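PDB 6MVF: beta-galactosidase/beta-glucuronidase from Faecalibacterium prausnitzii L2-6, which binds flavin mononucleotide and probably hydrolyses beta-glucuronides or related beta-glycosides as a family 2 glycoside hydrolase of the human gut microbiome. Local coordinates for residues Glu32-Arg37 with Leu134-Ser139; Glu46-Pro51 with Gly71-Thr76; Pro468-Phe473 with Gln519-Arg524. One frame throughout, in Å; residues are numbered along the deposited sequence.

Contact 1 (Glu32-Arg37 with Leu134-Ser139); sequences EGWTLR and LTIEVS
Trp34 reaches Leu134 and Ile136 across one face of the six-stranded antiparallel sheet of the sugar-binding domain of family 2 glycoside hydrolases, which has a jelly-roll beta-sandwich fold. The strands 34-37 and 131-139 are not neighbours. Strand 70-78 runs between them, so the nearest CA atoms, those of Trp34 and Leu134, are 9.5 Å apart. No hydrogen bond joins the two segments, and the Trp34 side chain bridges the gap. Trp34 opens the strand after the turn at Gly33. With CG anti to the carbonyl carbon (chi1 -64°), the indole extends across to 134-139 and meets it with CZ3 and CH2, at the far end of its six-membered ring. NE1 takes no part here. It donates to the carbonyl oxygen of Leu30, which helps fix the rotation of the ring. Tyr73 and Arg75 of the middle strand also touch the indole. On the second strand, Leu134 and Ile136 are two residues apart and point to the same face. The contact is wholly apolar and buried. Both methyls converge on one ring carbon: Trp34 CH2 lies 3.6 Å from Leu134 CD2 and 3.6 Å from Ile136 CD1.

Contact 2 (Glu46-Pro51 with Gly71-Thr76); sequences ETVTLP and GVYSRT
Val48 sets one methyl against the rim of the Tyr73 ring. Its CG2 lies near the ring plane, 4.0 Å from Tyr73 CE2 and 4.1 Å from Tyr73 CD2. The two side chains meet at about a right angle. This methyl sits between the backbone N and the carbonyl carbon of Val48 (chi1 -59°). Leu50 comes to the same ring carbon more obliquely, with its CD2 4.1 Å from Tyr73 CE2. One side of the tyrosine ring thus meets two branched side chains two residues apart. Beyond them, the Tyr73 OH is hydrogen-bonded to ND1 of His52, whose ring also meets the tyrosine ring steeply. Trp34 packs on both Tyr73 and Leu50. Arg75 belongs to the same strand as Tyr73 but bonds within its own segment. NE and NH2 both donate to Thr76 O, over 2.8 Å and 3.1 Å respectively. Thr76 O lies close to the guanidinium plane, with NE above the carbonyl plane and NH2 in it. Strand 34-37 separates 46-48 from 70-78, so the contact spans two strand spacings. It is consistent with the buried, apolar face of a sheet in a jelly-roll beta-sandwich, here the sugar-binding domain of a family 2 glycoside hydrolase.

Contact 3 (Pro468-Phe473 with Gln519-Arg524); sequences PWLDKF and QAFEDR
Asp471 and Arg524 form a salt bridge with two hydrogen bonds, one to each carboxylate oxygen. Arg524 NE donates to Asp471 OD1 over 2.9 Å, and Arg524 NH2 donates to Asp471 OD2 over 3.0 Å. In this side-on grip the N-H...acceptor angles are 150° to OD1 and 158° to OD2. The carboxylate and guanidinium planes are 22° apart, and both oxygens are met from above the carboxylate plane. The third nitrogen turns back to its own segment. Arg524 NH1 donates to the backbone O of Ala520 over 2.9 Å. All three nitrogens of Arg524 therefore have an acceptor. With partners on two sides, the flat group is held against rotation, and the pairing probably favours the charged form of both residues. The segments lie on helices 466-476 and 507-522, which pack outside the parallel strands of the TIM barrel domain. Arg524 comes from the loop just after helix 507-522. Strand 482-487 touches Leu470 and Phe521. Beside the salt bridge, on the barrel side, the contact is apolar. Leu470 CD1 lies 3.8 Å from Arg524 CD and 4.0 Å from Phe521 CE1, and Leu470 crosses Phe521 at about a right angle. The Arg524 chain is extended from CG to NE, which carries the guanidinium past Leu470 to Asp471. Within 519-524, Gln519 NE2 donates to Asp523 OD1 over 3.0 Å, and Gln519 OE1 is taken by the hydroxyl of Tyr574.

Contacts 1 and 2 belong to one sheet of the sugar-binding domain, and their centres are about 4 Å apart. Strand 34-37, used by contact 1, pairs directly with both strands of contact 2. Backbone bonds from Trp34 and Leu36 to Val48 and Glu46 tie them together. Both are buried and apolar, each built round one aromatic ring that meets two aliphatic residues. Contact 3 lies in the TIM barrel domain, on the opposite side of the chain's centre, its centre about 50 Å from theirs. It joins helix 466-476 to the C-terminal end of helix 507-522 and the loop after it, and is partly buried. There an ion pair sits beside the apolar packing, whereas no hydrogen bond crosses either sheet contact.

Contact 1 (Glu32-Arg37 with Leu134-Ser139)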
loop_
_atom_site.group_PDB
_atom_site.type_symbol
_atom_site.label_atom_id
_atom_site.label_comp_id
_atom_site.label_asym_id
_atom_site.label_seq_id
_atom_site.Cartn_x
_atom_site.Cartn_y
_atom_site.Cartn_z
ATOM N N GLU A 32 -22.805 0.661 -1.257
ATOM C CA GLU A 32 -23.075 1.509 -0.106
ATOM C C GLU A 32 -24.459 2.144 -0.182
ATOM O O GLU A 32 -25.056 2.263 -1.253
ATOM C CB GLU A 32 -22.015 2.601 0.005
ATOM C CG GLU A 32 -20.674 2.081 0.451
ATOM C CD GLU A 32 -19.532 2.885 -0.124
ATOM O OE1 GLU A 32 -19.757 3.608 -1.131
ATOM O OE2 GLU A 32 -18.411 2.792 0.431
ATOM N N GLY A 33 -24.967 2.544 0.981
ATOM C CA GLY A 33 -26.106 3.445 1.039
ATOM C C GLY A 33 -27.479 2.832 0.863
ATOM O O GLY A 33 -28.368 3.462 0.274
ATOM N N TRP A 34 -27.695 1.631 1.379
ATOM C CA TRP A 34 -28.940 0.918 1.165
ATOM C C TRP A 34 -29.783 0.953 2.429
ATOM O O TRP A 34 -29.262 0.913 3.550
ATOM C CB TRP A 34 -28.696 -0.550 0.764
ATOM C CG TRP A 34 -27.984 -0.728 -0.534
ATOM C CD1 TRP A 34 -26.631 -0.688 -0.745
ATOM C CD2 TRP A 34 -28.580 -0.987 -1.813
ATOM N NE1 TRP A 34 -26.354 -0.907 -2.071
ATOM C CE2 TRP A 34 -27.531 -1.098 -2.748
ATOM C CE3 TRP A 34 -29.895 -1.150 -2.254
ATOM C CZ2 TRP A 34 -27.759 -1.361 -4.097
ATOM C CZ3 TRP A 34 -30.122 -1.407 -3.598
ATOM C CH2 TRP A 34 -29.060 -1.511 -4.503
ATOM N N THR A 35 -31.094 1.008 2.234
ATOM C CA THR A 35 -32.047 0.729 3.290
ATOM C C THR A 35 -32.744 -0.580 2.980
ATOM O O THR A 35 -33.212 -0.785 1.854
ATOM C CB THR A 35 -33.064 1.856 3.422
ATOM O OG1 THR A 35 -32.350 3.076 3.565
ATOM C CG2 THR A 35 -33.926 1.648 4.655
ATOM N N LEU A 36 -32.781 -1.468 3.969
ATOM C CA LEU A 36 -33.497 -2.732 3.876
ATOM C C LEU A 36 -34.793 -2.620 4.664
ATOM O O LEU A 36 -34.761 -2.408 5.880
ATOM C CB LEU A 36 -32.652 -3.878 4.421
ATOM C CG LEU A 36 -33.337 -5.236 4.412
ATOM C CD1 LEU A 36 -33.742 -5.592 2.999
ATOM C CD2 LEU A 36 -32.414 -6.274 4.973
ATOM N N ARG A 37 -35.923 -2.747 3.974
ATOM C CA ARG A 37 -37.232 -2.828 4.610
ATOM C C ARG A 37 -37.799 -4.232 4.444
ATOM O O ARG A 37 -37.399 -4.989 3.551
ATOM C CB ARG A 37 -38.216 -1.803 4.031
ATOM C CG ARG A 37 -37.812 -0.373 4.247
ATOM C CD ARG A 37 -38.750 0.564 3.531
ATOM N NE ARG A 37 -38.395 1.953 3.782
ATOM C CZ ARG A 37 -37.728 2.715 2.929
ATOM N NH1 ARG A 37 -37.354 2.218 1.764
ATOM N NH2 ARG A 37 -37.431 3.971 3.236
ATOM N N LEU A 134 -33.081 3.053 -7.096
ATOM C CA LEU A 134 -32.899 1.644 -7.419
ATOM C C LEU A 134 -33.543 0.796 -6.327
ATOM O O LEU A 134 -33.234 0.970 -5.138
ATOM C CB LEU A 134 -31.406 1.319 -7.549
ATOM C CG LEU A 134 -30.921 -0.113 -7.771
ATOM C CD1 LEU A 134 -31.542 -0.654 -9.017
ATOM C CD2 LEU A 134 -29.390 -0.160 -7.874
ATOM N N THR A 135 -34.434 -0.116 -6.736
ATOM C CA THR A 135 -35.207 -0.958 -5.820
ATOM C C THR A 135 -35.036 -2.417 -6.221
ATOM O O THR A 135 -35.312 -2.777 -7.369
ATOM C CB THR A 135 -36.694 -0.565 -5.841
ATOM O OG1 THR A 135 -36.828 0.818 -5.483
ATOM C CG2 THR A 135 -37.499 -1.400 -4.862
ATOM N N ILE A 136 -34.575 -3.253 -5.289
ATOM C CA ILE A 136 -34.410 -4.689 -5.532
ATOM C C ILE A 136 -35.205 -5.454 -4.476
ATOM O O ILE A 136 -34.821 -5.496 -3.298
ATOM C CB ILE A 136 -32.939 -5.123 -5.521
ATOM C CG1 ILE A 136 -32.113 -4.265 -6.481
ATOM C CG2 ILE A 136 -32.830 -6.609 -5.895
ATOM C CD1 ILE A 136 -30.604 -4.279 -6.202
ATOM N N GLU A 137 -36.309 -6.064 -4.899
ATOM C CA GLU A 137 -37.058 -6.978 -4.051
ATOM C C GLU A 137 -36.408 -8.347 -4.121
ATOM O O GLU A 137 -36.209 -8.880 -5.212
ATOM C CB GLU A 137 -38.513 -7.073 -4.507
ATOM C CG GLU A 137 -39.399 -5.936 -4.041
ATOM C CD GLU A 137 -40.868 -6.121 -4.428
ATOM O OE1 GLU A 137 -41.481 -5.116 -4.873
ATOM O OE2 GLU A 137 -41.396 -7.260 -4.279
ATOM N N VAL A 138 -36.090 -8.913 -2.959
ATOM C CA VAL A 138 -35.425 -10.204 -2.858
ATOM C C VAL A 138 -36.238 -11.105 -1.936
ATOM O O VAL A 138 -36.632 -10.686 -0.847
ATOM C CB VAL A 138 -33.989 -10.049 -2.324
ATOM C CG1 VAL A 138 -33.295 -11.407 -2.230
ATOM C CG2 VAL A 138 -33.214 -9.095 -3.186
ATOM N N SER A 139 -36.465 -12.338 -2.354
ATOM C CA SER A 139 -37.195 -13.303 -1.548
ATOM C C SER A 139 -36.405 -14.600 -1.462
ATOM O O SER A 139 -36.005 -15.151 -2.494
ATOM C CB SER A 139 -38.574 -13.583 -2.133
ATOM O OG SER A 139 -39.188 -14.650 -1.419
#

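Contact 2 (Glu46-Pro51 with Gly71-Thr76)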
loop_
_atom_site.group_PDB
_atom_site.type_symbol
_atom_site.label_atom_id
_atom_site.label_comp_id
_atom_site.label_asym_id
_atom_site.label_seq_id
_atom_site.Cartn_x
_atom_site.Cartn_y
_atom_site.Cartn_z
ATOM N N GLU A 46 -33.707 -0.704 8.255
ATOM C CA GLU A 46 -32.312 -0.589 8.657
ATOM C C GLU A 46 -31.474 -0.196 7.446
ATOM O O GLU A 46 -31.788 -0.558 6.307
ATOM C CB GLU A 46 -31.807 -1.904 9.260
ATOM C CG GLU A 46 -30.333 -1.900 9.600
ATOM C CD GLU A 46 -29.834 -3.240 10.133
ATOM O OE1 GLU A 46 -30.509 -4.274 9.907
ATOM O OE2 GLU A 46 -28.758 -3.252 10.781
ATOM N N THR A 47 -30.419 0.570 7.693
ATOM C CA THR A 47 -29.471 0.881 6.639
ATOM C C THR A 47 -28.345 -0.130 6.686
ATOM O O THR A 47 -27.880 -0.506 7.767
ATOM C CB THR A 47 -28.912 2.289 6.779
ATOM O OG1 THR A 47 -28.439 2.465 8.115
ATOM C CG2 THR A 47 -29.995 3.303 6.481
ATOM N N VAL A 48 -27.933 -0.586 5.501
ATOM C CA VAL A 48 -27.024 -1.713 5.349
ATOM C C VAL A 48 -26.034 -1.376 4.248
ATOM O O VAL A 48 -26.312 -0.573 3.353
ATOM C CB VAL A 48 -27.767 -3.031 4.998
ATOM C CG1 VAL A 48 -28.799 -3.404 6.080
ATOM C CG2 VAL A 48 -28.429 -2.930 3.617
ATOM N N THR A 49 -24.874 -2.020 4.310
ATOM C CA THR A 49 -23.915 -2.000 3.217
ATOM C C THR A 49 -23.787 -3.405 2.634
ATOM O O THR A 49 -23.792 -4.392 3.374
ATOM C CB THR A 49 -22.569 -1.464 3.710
ATOM O OG1 THR A 49 -22.732 -0.093 4.104
ATOM C CG2 THR A 49 -21.522 -1.534 2.618
ATOM N N LEU A 50 -23.731 -3.500 1.295
ATOM C CA LEU A 50 -23.519 -4.785 0.624
ATOM C C LEU A 50 -22.037 -5.162 0.621
ATOM O O LEU A 50 -21.171 -4.285 0.545
ATOM C CB LEU A 50 -24.014 -4.731 -0.815
ATOM C CG LEU A 50 -25.426 -4.211 -1.030
ATOM C CD1 LEU A 50 -25.803 -4.387 -2.499
ATOM C CD2 LEU A 50 -26.405 -4.905 -0.074
ATOM N N PRO A 51 -21.707 -6.473 0.660
ATOM C CA PRO A 51 -22.541 -7.687 0.702
ATOM C C PRO A 51 -23.397 -7.831 1.930
ATOM O O PRO A 51 -22.943 -7.523 3.022
ATOM C CB PRO A 51 -21.512 -8.833 0.665
ATOM C CG PRO A 51 -20.205 -8.204 0.950
ATOM C CD PRO A 51 -20.294 -6.813 0.417
ATOM N N GLY A 71 -37.355 -9.210 1.504
ATOM C CA GLY A 71 -36.702 -7.973 1.905
ATOM C C GLY A 71 -36.501 -7.088 0.687
ATOM O O GLY A 71 -36.090 -7.564 -0.374
ATOM N N VAL A 72 -36.816 -5.806 0.844
ATOM C CA VAL A 72 -36.671 -4.807 -0.207
ATOM C C VAL A 72 -35.469 -3.942 0.135
ATOM O O VAL A 72 -35.429 -3.310 1.202
ATOM C CB VAL A 72 -37.936 -3.947 -0.358
ATOM C CG1 VAL A 72 -37.746 -2.887 -1.443
ATOM C CG2 VAL A 72 -39.096 -4.825 -0.702
ATOM N N TYR A 73 -34.487 -3.935 -0.760
ATOM C CA TYR A 73 -33.337 -3.045 -0.685
ATOM C C TYR A 73 -33.607 -1.857 -1.594
ATOM O O TYR A 73 -34.191 -2.015 -2.670
ATOM C CB TYR A 73 -32.030 -3.738 -1.136
ATOM C CG TYR A 73 -31.539 -4.944 -0.320
ATOM C CD1 TYR A 73 -32.013 -6.234 -0.567
ATOM C CD2 TYR A 73 -30.565 -4.787 0.659
ATOM C CE1 TYR A 73 -31.552 -7.326 0.152
ATOM C CE2 TYR A 73 -30.097 -5.867 1.386
ATOM C CZ TYR A 73 -30.594 -7.141 1.134
ATOM O OH TYR A 73 -30.107 -8.209 1.876
ATOM N N SER A 74 -33.165 -0.673 -1.179
ATOM C CA SER A 74 -33.281 0.480 -2.059
ATOM C C SER A 74 -32.195 1.487 -1.727
ATOM O O SER A 74 -31.770 1.606 -0.574
ATOM C CB SER A 74 -34.662 1.145 -1.968
ATOM O OG SER A 74 -34.795 1.833 -0.745
ATOM N N ARG A 75 -31.751 2.204 -2.759
ATOM C CA ARG A 75 -30.753 3.258 -2.626
ATOM C C ARG A 75 -30.893 4.207 -3.805
ATOM O O ARG A 75 -31.642 3.951 -4.749
ATOM C CB ARG A 75 -29.332 2.692 -2.563
ATOM C CG ARG A 75 -28.787 2.221 -3.894
ATOM C CD ARG A 75 -27.275 2.124 -3.824
ATOM N NE ARG A 75 -26.654 3.345 -4.321
ATOM C CZ ARG A 75 -25.360 3.625 -4.237
ATOM N NH1 ARG A 75 -24.520 2.784 -3.663
ATOM N NH2 ARG A 75 -24.906 4.759 -4.729
ATOM N N THR A 76 -30.141 5.306 -3.747
ATOM C CA THR A 76 -30.118 6.321 -4.793
ATOM C C THR A 76 -28.802 6.254 -5.565
ATOM O O THR A 76 -27.777 5.831 -5.028
ATOM C CB THR A 76 -30.342 7.698 -4.168
ATOM O OG1 THR A 76 -31.693 7.749 -3.707
ATOM C CG2 THR A 76 -30.107 8.838 -5.166
#

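Contact 3 (Pro468-Phe473 with Gln519-Arg524)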
loop_
_atom_site.group_PDB
_atom_site.type_symbol
_atom_site.label_atom_id
_atom_site.label_comp_id
_atom_site.label_asym_id
_atom_site.label_seq_id
_atom_site.Cartn_x
_atom_site.Cartn_y
_atom_site.Cartn_z
ATOM N N PRO A 468 -13.892 -51.882 1.415
ATOM C CA PRO A 468 -14.557 -52.938 0.635
ATOM C C PRO A 468 -15.697 -52.432 -0.232
ATOM O O PRO A 468 -15.880 -52.957 -1.338
ATOM C CB PRO A 468 -15.044 -53.913 1.715
ATOM C CG PRO A 468 -14.153 -53.667 2.879
ATOM C CD PRO A 468 -13.878 -52.194 2.855
ATOM N N TRP A 469 -16.469 -51.435 0.219
ATOM C CA TRP A 469 -17.508 -50.865 -0.638
ATOM C C TRP A 469 -16.910 -50.348 -1.946
ATOM O O TRP A 469 -17.407 -50.658 -3.042
ATOM C CB TRP A 469 -18.249 -49.737 0.080
ATOM C CG TRP A 469 -19.557 -49.372 -0.583
ATOM C CD1 TRP A 469 -20.807 -49.732 -0.168
ATOM C CD2 TRP A 469 -19.748 -48.608 -1.795
ATOM N NE1 TRP A 469 -21.763 -49.244 -1.032
ATOM C CE2 TRP A 469 -21.141 -48.556 -2.041
ATOM C CE3 TRP A 469 -18.881 -47.961 -2.689
ATOM C CZ2 TRP A 469 -21.685 -47.882 -3.130
ATOM C CZ3 TRP A 469 -19.423 -47.288 -3.765
ATOM C CH2 TRP A 469 -20.816 -47.252 -3.976
ATOM N N LEU A 470 -15.847 -49.544 -1.850
ATOM C CA LEU A 470 -15.198 -49.043 -3.054
ATOM C C LEU A 470 -14.728 -50.196 -3.936
ATOM O O LEU A 470 -15.065 -50.264 -5.127
ATOM C CB LEU A 470 -14.021 -48.137 -2.683
ATOM C CG LEU A 470 -14.257 -46.963 -1.724
ATOM C CD1 LEU A 470 -12.921 -46.391 -1.292
ATOM C CD2 LEU A 470 -15.133 -45.884 -2.357
ATOM N N ASP A 471 -13.953 -51.120 -3.362
ATOM C CA ASP A 471 -13.440 -52.243 -4.138
ATOM C C ASP A 471 -14.565 -53.011 -4.836
ATOM O O ASP A 471 -14.422 -53.429 -5.991
ATOM C CB ASP A 471 -12.640 -53.181 -3.236
ATOM C CG ASP A 471 -11.352 -52.557 -2.726
ATOM O OD1 ASP A 471 -10.844 -51.608 -3.361
ATOM O OD2 ASP A 471 -10.843 -53.029 -1.683
ATOM N N LYS A 472 -15.701 -53.182 -4.165
ATOM C CA LYS A 472 -16.772 -53.999 -4.729
ATOM C C LYS A 472 -17.434 -53.300 -5.909
ATOM O O LYS A 472 -17.609 -53.894 -6.978
ATOM C CB LYS A 472 -17.803 -54.337 -3.646
ATOM C CG LYS A 472 -18.886 -55.306 -4.095
ATOM C CD LYS A 472 -19.987 -55.418 -3.049
ATOM C CE LYS A 472 -21.043 -56.408 -3.467
ATOM N NZ LYS A 472 -20.491 -57.783 -3.355
ATOM N N PHE A 473 -17.814 -52.035 -5.731
ATOM C CA PHE A 473 -18.425 -51.292 -6.829
ATOM C C PHE A 473 -17.477 -51.188 -8.018
ATOM O O PHE A 473 -17.902 -51.290 -9.176
ATOM C CB PHE A 473 -18.847 -49.908 -6.335
ATOM C CG PHE A 473 -19.496 -49.069 -7.377
ATOM C CD1 PHE A 473 -18.725 -48.363 -8.307
ATOM C CD2 PHE A 473 -20.879 -48.961 -7.424
ATOM C CE1 PHE A 473 -19.322 -47.584 -9.273
ATOM C CE2 PHE A 473 -21.492 -48.177 -8.388
ATOM C CZ PHE A 473 -20.707 -47.482 -9.320
ATOM N N GLN A 519 -5.815 -43.020 4.136
ATOM C CA GLN A 519 -5.066 -44.175 3.669
ATOM C C GLN A 519 -5.868 -44.989 2.649
ATOM O O GLN A 519 -5.289 -45.535 1.706
ATOM C CB GLN A 519 -4.658 -45.030 4.876
ATOM C CG GLN A 519 -3.790 -46.215 4.513
ATOM C CD GLN A 519 -2.484 -45.765 3.922
ATOM O OE1 GLN A 519 -1.813 -44.898 4.493
ATOM N NE2 GLN A 519 -2.123 -46.316 2.750
ATOM N N ALA A 520 -7.192 -45.064 2.812
ATOM C CA ALA A 520 -8.033 -45.763 1.840
ATOM C C ALA A 520 -7.902 -45.158 0.445
ATOM O O ALA A 520 -7.790 -45.893 -0.545
ATOM C CB ALA A 520 -9.498 -45.745 2.290
ATOM N N PHE A 521 -7.921 -43.822 0.343
ATOM C CA PHE A 521 -7.840 -43.207 -0.980
ATOM C C PHE A 521 -6.422 -43.195 -1.520
ATOM O O PHE A 521 -6.233 -43.302 -2.729
ATOM C CB PHE A 521 -8.425 -41.799 -0.959
ATOM C CG PHE A 521 -9.899 -41.789 -0.722
ATOM C CD1 PHE A 521 -10.748 -42.464 -1.588
ATOM C CD2 PHE A 521 -10.438 -41.156 0.385
ATOM C CE1 PHE A 521 -12.115 -42.492 -1.370
ATOM C CE2 PHE A 521 -11.807 -41.164 0.610
ATOM C CZ PHE A 521 -12.654 -41.837 -0.267
ATOM N N GLU A 522 -5.421 -43.119 -0.657
ATOM C CA GLU A 522 -4.059 -43.324 -1.129
ATOM C C GLU A 522 -3.836 -44.750 -1.631
ATOM O O GLU A 522 -2.991 -44.976 -2.503
ATOM C CB GLU A 522 -3.058 -42.986 -0.019
ATOM C CG GLU A 522 -1.623 -43.179 -0.456
ATOM C CD GLU A 522 -0.650 -42.851 0.632
ATOM O OE1 GLU A 522 -0.279 -43.781 1.381
ATOM O OE2 GLU A 522 -0.266 -41.663 0.742
ATOM N N ASP A 523 -4.568 -45.726 -1.099
ATOM C CA ASP A 523 -4.416 -47.090 -1.588
ATOM C C ASP A 523 -5.065 -47.302 -2.948
ATOM O O ASP A 523 -4.797 -48.327 -3.579
ATOM C CB ASP A 523 -5.015 -48.086 -0.600
ATOM C CG ASP A 523 -4.115 -48.356 0.597
ATOM O OD1 ASP A 523 -2.880 -48.155 0.496
ATOM O OD2 ASP A 523 -4.651 -48.794 1.645
ATOM N N ARG A 524 -5.912 -46.374 -3.407
ATOM C CA ARG A 524 -6.738 -46.569 -4.601
ATOM C C ARG A 524 -6.630 -45.374 -5.540
ATOM O O ARG A 524 -7.500 -44.494 -5.550
ATOM C CB ARG A 524 -8.192 -46.808 -4.210
ATOM C CG ARG A 524 -8.382 -47.961 -3.260
ATOM C CD ARG A 524 -9.777 -47.954 -2.653
ATOM N NE ARG A 524 -10.016 -49.187 -1.928
ATOM C CZ ARG A 524 -9.492 -49.463 -0.741
ATOM N NH1 ARG A 524 -8.704 -48.580 -0.138
ATOM N NH2 ARG A 524 -9.749 -50.627 -0.163
#